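Cyclic dimeric GMP binding protein (Pseudomonas fluorescens, PDB 3PJV) binds cyclic di-GMP and probably relays its level across the inner membrane through this periplasmic domain, controlling the periplasmic protease LapG. Local coordinates at residues A[44-49]-A[68-73]; A[89-94]-A[117-122]; A[98-103]-A[108-113]. All blocks are in the same frame, centred on the assembly; numbering follows the deposited sequence.

Contact 1: A[44-49]-A[68-73]; sequences LLVSSI and TIVERN
V46 and V70 make the apolar half of this contact. The CG2 methyl of V46 meets CG1 of V70 at 3.7 Å, and the two side chains pass flank to flank, pointing opposite ways. V70 holds CG1 between its own backbone N and carbonyl carbon (chi1 69°), and it is this methyl that touches the helix. The 44-49 part of helix 39-50 runs nearly along strand 70-73, the two axes 17° apart in direction and 9.2 Å apart at closest approach, so it packs lengthwise on a two-stranded antiparallel hairpin. V70 also packs on V60 of the partner strand 55-62; there I69 and V70 both face V60 in a classic beta bulge.

The polar half belongs to R72. Its chain bends at chi2 (-70°), and NH2 makes a weak hydrogen bond of 3.2 Å to OG of S47, which lies oblique to the guanidinium. The stronger partner of NH2 is the carboxylate of E43, one turn earlier on the same helix, in a salt bridge; the S47 hydroxyl in turn bonds to the E43 carbonyl. NH1 turns back to the E71 carbonyl oxygen at 3.0 Å, a partner in the guanidinium plane although NH1 itself stands above the carbonyl plane. At the edge of the same group, NE donates to a water 2.8 Å away, which reaches S47 OG weakly.

Contact 2: A[89-94]-A[117-122]; sequences IGLEPA and MFALAK
The backbones of L91 and L120 come nearest here, 8.3 Å between CA atoms, as the chain leaving helix 83-89 passes the first turns of helix 117-128. G90 is the first residue to abandon helical angles, with a positive phi of 55°, and the extended L91 that follows turns its side chain onto the helix. This is loop-on-helix packing, wholly apolar between the two segments, in a part of the periplasmic domain that borders the second subunit.

Four side chains do the work. CD1 of L91 reaches the helix between two successive residues: it lies 4.2 Å from CB of A119 and 4.4 Å from CD2 of L120. CB of L120 leaves the helix to one side, but CG, anti to the carbonyl carbon (chi1 -72°), turns the branch toward the loop. Across the interface V14 of the second subunit packs on L91, while the I89 carbonyl takes a hydrogen bond from R10 of that subunit and E92 forms a salt bridge with its R18. Back within the chain, I89 and L120 lie side by side, running in contrary senses, CG2 of I89 coming 4.1 Å from CD2 of L120.

Contact 3: A[98-103]-A[108-113]; sequences ALVSRG and ARVEVV
R109 lies against L99 with its methylenes, while its flat guanidinium leads away from the neighbouring strand and meets the E111 carboxylate at its edge, in plane. NE and NH2 both bond to the single atom OE2, a side-on grip with NE to OE2 at 2.8 Å. OE2 lies in the guanidinium plane, but the donors reach its anti side from somewhat out of the carboxylate plane. The bend of the R109 chain at chi3 (66°) brings the group round to E111, two residues on along the same strand. Closer to the backbone, the methylene part of R109 serves as an apolar surface: its CB is 3.9 Å from CD2 of L99, the two side chains crossing at a slant.

L99 and R109 are the non-hydrogen-bonded pair of an antiparallel beta hairpin, flanked by the hydrogen-bonded pairs A98 with V110 and V100 with A108. The central bonds are short and straight: V110 N to A98 O at 2.8 Å with an N-H...O angle of 170°, and V100 N to A108 O, also 2.8 Å, at 177°. A108 N to V100 O is longer, 3.2 Å. On the sheet face away from L99 and R109, V100 and V110 bring their CG2 methyls to 3.9 Å, with CB of A108 4.3 Å from CB of V100.

Strands 96-102 and 105-114 form this hairpin well away from the centre of the chain. Residues 109-113 also pair antiparallel with a strand of the second subunit, so the sheet continues across the interface. R59 of that subunit forms a salt bridge with OE1 of E111. D37 of that subunit forms a salt bridge with NE of R102, and A29 on its helix 6-32 packs on A98.

In the fold
Contact 2 is the buried one, built between its segments from aliphatic carbons alone; contacts 1 and 3 are partly buried and mix apolar packing with polar bonds. Contact 1 ties a helix to a hairpin strand by side chains, one arginine and a water included, whereas contact 3 joins two strands of another hairpin chiefly through backbone hydrogen bonds. These two lie on opposite sides of the chain's centre, about 34 Å apart between centres. Contacts 2 and 3 are neighbours: strand 105-114 leads into helix 117-128, and P93 O packs 3.8 Å from CG1 of V113. Both also touch the second subunit, contact 3 by extending its sheet into it.

Contact 1: A[44-49]-A[68-73]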
# COMPACT_ATOMS: atom_id res chain seq x y z
N LEU A 44 15.16 -11.41 -4.59
CA LEU A 44 14.49 -11.38 -3.28
C LEU A 44 13.95 -10.00 -2.94
O LEU A 44 12.82 -9.85 -2.48
CB LEU A 44 15.43 -11.83 -2.17
CG LEU A 44 15.37 -13.30 -1.78
CD1 LEU A 44 15.86 -13.46 -0.35
CD2 LEU A 44 13.95 -13.80 -1.91
N LEU A 45 14.79 -8.99 -3.16
CA LEU A 45 14.43 -7.62 -2.82
C LEU A 45 13.30 -7.09 -3.70
O LEU A 45 12.44 -6.35 -3.23
CB LEU A 45 15.65 -6.71 -2.93
CG LEU A 45 16.63 -6.91 -1.78
CD1 LEU A 45 17.94 -6.19 -2.05
CD2 LEU A 45 16.01 -6.45 -0.46
N VAL A 46 13.30 -7.47 -4.97
CA VAL A 46 12.22 -7.06 -5.86
C VAL A 46 10.91 -7.79 -5.49
O VAL A 46 9.85 -7.17 -5.45
CB VAL A 46 12.55 -7.31 -7.33
CG1 VAL A 46 11.33 -7.01 -8.22
CG2 VAL A 46 13.75 -6.47 -7.76
N SER A 47 11.00 -9.08 -5.21
CA SER A 47 9.82 -9.86 -4.83
C SER A 47 9.17 -9.32 -3.56
O SER A 47 7.94 -9.25 -3.46
CB SER A 47 10.18 -11.33 -4.63
OG SER A 47 10.41 -11.96 -5.87
N SER A 48 10.01 -8.96 -2.59
CA SER A 48 9.55 -8.39 -1.33
C SER A 48 8.56 -7.27 -1.59
O SER A 48 7.42 -7.32 -1.12
CB SER A 48 10.76 -7.87 -0.54
OG SER A 48 10.37 -7.25 0.68
N ILE A 49 8.99 -6.27 -2.35
CA ILE A 49 8.15 -5.12 -2.67
C ILE A 49 6.93 -5.50 -3.53
O ILE A 49 5.83 -5.01 -3.29
CB ILE A 49 8.98 -4.02 -3.38
CG1 ILE A 49 10.20 -3.67 -2.51
CG2 ILE A 49 8.14 -2.79 -3.69
CD1 ILE A 49 9.84 -3.24 -1.10
N THR A 68 16.59 -7.00 -19.35
CA THR A 68 15.89 -7.11 -18.08
C THR A 68 16.63 -8.07 -17.17
O THR A 68 16.96 -9.19 -17.55
CB THR A 68 14.47 -7.62 -18.31
OG1 THR A 68 13.76 -6.70 -19.14
CG2 THR A 68 13.75 -7.77 -16.98
N ILE A 69 16.91 -7.62 -15.95
CA ILE A 69 17.59 -8.45 -14.96
C ILE A 69 16.53 -9.26 -14.23
O ILE A 69 16.66 -10.48 -14.04
CB ILE A 69 18.34 -7.58 -13.94
CG1 ILE A 69 19.49 -6.83 -14.61
CG2 ILE A 69 18.81 -8.43 -12.77
CD1 ILE A 69 20.13 -5.80 -13.71
N VAL A 70 15.47 -8.58 -13.83
CA VAL A 70 14.35 -9.23 -13.18
C VAL A 70 13.10 -8.42 -13.45
O VAL A 70 13.15 -7.20 -13.58
CB VAL A 70 14.57 -9.39 -11.66
CG1 VAL A 70 14.53 -8.04 -10.98
CG2 VAL A 70 13.53 -10.33 -11.05
N GLU A 71 11.97 -9.09 -13.57
CA GLU A 71 10.71 -8.36 -13.69
C GLU A 71 9.52 -9.13 -13.13
O GLU A 71 9.56 -10.35 -12.97
CB GLU A 71 10.44 -7.97 -15.14
CG GLU A 71 10.10 -9.12 -16.03
CD GLU A 71 9.80 -8.67 -17.45
OE1 GLU A 71 9.10 -7.65 -17.62
OE2 GLU A 71 10.29 -9.33 -18.39
N ARG A 72 8.47 -8.38 -12.85
CA ARG A 72 7.27 -8.92 -12.25
C ARG A 72 6.11 -8.13 -12.81
O ARG A 72 6.18 -6.91 -12.94
CB ARG A 72 7.33 -8.75 -10.73
CG ARG A 72 8.35 -9.64 -10.01
CD ARG A 72 7.92 -11.08 -10.04
NE ARG A 72 8.75 -11.96 -9.22
CZ ARG A 72 9.91 -12.48 -9.61
NH1 ARG A 72 10.40 -12.18 -10.81
NH2 ARG A 72 10.60 -13.28 -8.80
N ASN A 73 5.02 -8.82 -13.12
CA ASN A 73 3.86 -8.17 -13.68
C ASN A 73 2.62 -8.75 -13.05
O ASN A 73 2.54 -9.96 -12.84
CB ASN A 73 3.79 -8.38 -15.19
CG ASN A 73 4.75 -7.50 -15.95
OD1 ASN A 73 4.40 -6.39 -16.35
ND2 ASN A 73 5.97 -7.98 -16.15
O HOH W 1 7.16 -11.94 -6.86

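Contact 2: A[89-94]-A[117-122]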
# COMPACT_ATOMS: atom_id res chain seq x y z
N ILE A 89 -13.52 -16.85 1.34
CA ILE A 89 -12.11 -16.84 1.70
C ILE A 89 -11.93 -16.57 3.19
O ILE A 89 -11.11 -17.20 3.85
CB ILE A 89 -11.31 -15.82 0.84
CG1 ILE A 89 -10.31 -16.56 -0.05
CG2 ILE A 89 -10.56 -14.84 1.72
CD1 ILE A 89 -10.91 -17.64 -0.87
N GLY A 90 -12.70 -15.63 3.73
CA GLY A 90 -12.64 -15.31 5.15
C GLY A 90 -11.25 -14.95 5.61
O GLY A 90 -10.68 -15.61 6.48
N LEU A 91 -10.69 -13.89 5.02
CA LEU A 91 -9.38 -13.38 5.42
C LEU A 91 -9.42 -12.73 6.80
O LEU A 91 -10.30 -11.92 7.09
CB LEU A 91 -8.89 -12.34 4.41
CG LEU A 91 -7.80 -12.73 3.42
CD1 LEU A 91 -7.15 -11.46 2.90
CD2 LEU A 91 -6.77 -13.61 4.08
N GLU A 92 -8.46 -13.08 7.65
CA GLU A 92 -8.33 -12.41 8.94
C GLU A 92 -7.72 -11.03 8.75
O GLU A 92 -6.87 -10.84 7.88
CB GLU A 92 -7.45 -13.22 9.89
CG GLU A 92 -5.97 -13.11 9.60
CD GLU A 92 -5.12 -13.83 10.63
OE1 GLU A 92 -4.47 -13.15 11.45
OE2 GLU A 92 -5.11 -15.08 10.62
N PRO A 93 -8.14 -10.06 9.57
CA PRO A 93 -7.75 -8.64 9.47
C PRO A 93 -6.24 -8.41 9.58
O PRO A 93 -5.73 -7.45 9.00
CB PRO A 93 -8.47 -7.99 10.66
CG PRO A 93 -9.57 -8.93 11.02
CD PRO A 93 -9.06 -10.30 10.70
N ALA A 94 -5.54 -9.26 10.32
CA ALA A 94 -4.08 -9.16 10.49
C ALA A 94 -3.58 -7.79 10.97
O ALA A 94 -2.56 -7.32 10.50
CB ALA A 94 -3.37 -9.55 9.20
N MSE A 117 -7.81 -5.13 -0.14
CA MSE A 117 -8.30 -5.10 -1.51
C MSE A 117 -7.37 -5.78 -2.53
O MSE A 117 -7.83 -6.51 -3.41
CB MSE A 117 -8.58 -3.65 -1.90
CG MSE A 117 -9.19 -3.41 -3.25
SE MSE A 117 -9.03 -1.46 -3.45
CE MSE A 117 -10.44 -0.93 -2.16
N PHE A 118 -6.07 -5.55 -2.40
CA PHE A 118 -5.12 -6.14 -3.34
C PHE A 118 -4.94 -7.63 -3.07
O PHE A 118 -4.83 -8.43 -4.01
CB PHE A 118 -3.76 -5.41 -3.28
CG PHE A 118 -3.84 -3.95 -3.64
CD1 PHE A 118 -3.74 -3.54 -4.96
CD2 PHE A 118 -4.05 -2.99 -2.66
CE1 PHE A 118 -3.81 -2.20 -5.30
CE2 PHE A 118 -4.14 -1.65 -2.99
CZ PHE A 118 -4.02 -1.25 -4.31
N ALA A 119 -4.88 -7.99 -1.80
CA ALA A 119 -4.81 -9.40 -1.43
C ALA A 119 -6.01 -10.18 -1.98
O ALA A 119 -5.86 -11.25 -2.59
CB ALA A 119 -4.72 -9.53 0.08
N LEU A 120 -7.20 -9.64 -1.78
CA LEU A 120 -8.42 -10.31 -2.27
C LEU A 120 -8.41 -10.42 -3.79
O LEU A 120 -8.83 -11.45 -4.35
CB LEU A 120 -9.66 -9.58 -1.78
CG LEU A 120 -9.92 -9.76 -0.28
CD1 LEU A 120 -10.88 -8.71 0.23
CD2 LEU A 120 -10.44 -11.18 -0.02
N ALA A 121 -7.96 -9.37 -4.47
CA ALA A 121 -7.88 -9.39 -5.93
C ALA A 121 -6.98 -10.52 -6.40
O ALA A 121 -7.32 -11.24 -7.33
CB ALA A 121 -7.41 -8.06 -6.49
N LYS A 122 -5.83 -10.67 -5.76
CA LYS A 122 -4.89 -11.73 -6.14
C LYS A 122 -5.46 -13.13 -5.87
O LYS A 122 -5.28 -14.06 -6.67
CB LYS A 122 -3.56 -11.54 -5.41
CG LYS A 122 -2.78 -10.34 -5.94
CD LYS A 122 -1.68 -9.94 -4.98
CE LYS A 122 -0.75 -11.11 -4.67
NZ LYS A 122 0.34 -10.66 -3.74

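Contact 3: A[98-103]-A[108-113]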
# COMPACT_ATOMS: atom_id res chain seq x y z
N ALA A 98 0.93 -0.62 18.37
CA ALA A 98 2.13 -0.14 19.04
C ALA A 98 1.75 0.83 20.15
O ALA A 98 0.72 1.49 20.08
CB ALA A 98 3.07 0.53 18.04
N LEU A 99 2.58 0.90 21.19
CA LEU A 99 2.28 1.73 22.34
C LEU A 99 2.98 3.08 22.25
O LEU A 99 4.10 3.17 21.77
CB LEU A 99 2.71 1.03 23.63
CG LEU A 99 1.97 -0.27 23.95
CD1 LEU A 99 2.36 -0.80 25.31
CD2 LEU A 99 0.46 -0.07 23.86
N VAL A 100 2.28 4.11 22.72
CA VAL A 100 2.87 5.44 22.88
C VAL A 100 3.02 5.68 24.37
O VAL A 100 2.06 5.53 25.13
CB VAL A 100 1.96 6.54 22.31
CG1 VAL A 100 2.61 7.91 22.48
CG2 VAL A 100 1.61 6.27 20.84
N SER A 101 4.21 6.07 24.79
CA SER A 101 4.47 6.36 26.20
C SER A 101 4.45 7.85 26.45
O SER A 101 4.80 8.64 25.58
CB SER A 101 5.80 5.76 26.63
OG SER A 101 5.69 4.36 26.76
N ARG A 102 4.00 8.22 27.65
CA ARG A 102 4.09 9.59 28.13
C ARG A 102 4.95 9.53 29.39
O ARG A 102 4.48 9.11 30.44
CB ARG A 102 2.71 10.15 28.45
CG ARG A 102 2.71 11.63 28.82
CD ARG A 102 1.40 12.05 29.50
NE ARG A 102 0.22 11.83 28.66
CZ ARG A 102 -0.72 10.92 28.91
NH1 ARG A 102 -1.75 10.79 28.09
NH2 ARG A 102 -0.64 10.15 29.99
N GLY A 103 6.21 9.93 29.26
CA GLY A 103 7.16 9.73 30.34
C GLY A 103 7.44 8.25 30.45
O GLY A 103 7.93 7.63 29.51
N ALA A 108 -1.10 5.60 25.24
CA ALA A 108 -2.06 5.29 24.18
C ALA A 108 -1.59 4.11 23.35
O ALA A 108 -0.39 3.80 23.32
CB ALA A 108 -2.25 6.52 23.30
N ARG A 109 -2.53 3.44 22.70
CA ARG A 109 -2.23 2.36 21.77
C ARG A 109 -2.70 2.74 20.36
O ARG A 109 -3.83 3.18 20.17
CB ARG A 109 -2.92 1.06 22.21
CG ARG A 109 -2.68 -0.13 21.28
CD ARG A 109 -3.34 -1.42 21.81
NE ARG A 109 -4.80 -1.33 21.82
CZ ARG A 109 -5.54 -1.22 22.92
NH1 ARG A 109 -4.97 -1.19 24.13
NH2 ARG A 109 -6.86 -1.15 22.81
N VAL A 110 -1.80 2.59 19.39
CA VAL A 110 -2.11 2.82 17.98
C VAL A 110 -2.46 1.48 17.35
O VAL A 110 -1.68 0.53 17.42
CB VAL A 110 -0.90 3.40 17.22
CG1 VAL A 110 -1.25 3.62 15.75
CG2 VAL A 110 -0.43 4.69 17.86
N GLU A 111 -3.65 1.39 16.75
CA GLU A 111 -4.09 0.17 16.10
C GLU A 111 -4.25 0.41 14.60
O GLU A 111 -4.93 1.34 14.20
CB GLU A 111 -5.43 -0.28 16.67
CG GLU A 111 -5.40 -0.44 18.19
CD GLU A 111 -6.75 -0.85 18.76
OE1 GLU A 111 -7.79 -0.59 18.11
OE2 GLU A 111 -6.77 -1.43 19.86
N VAL A 112 -3.60 -0.42 13.79
CA VAL A 112 -3.65 -0.26 12.34
C VAL A 112 -4.12 -1.54 11.67
O VAL A 112 -3.69 -2.63 12.04
CB VAL A 112 -2.26 0.11 11.76
CG1 VAL A 112 -2.33 0.16 10.23
CG2 VAL A 112 -1.78 1.43 12.32
N VAL A 113 -5.01 -1.40 10.69
CA VAL A 113 -5.45 -2.55 9.91
C VAL A 113 -5.28 -2.23 8.43
O VAL A 113 -5.79 -1.21 7.96
CB VAL A 113 -6.91 -2.95 10.23
CG1 VAL A 113 -7.37 -4.07 9.31
CG2 VAL A 113 -7.04 -3.40 11.68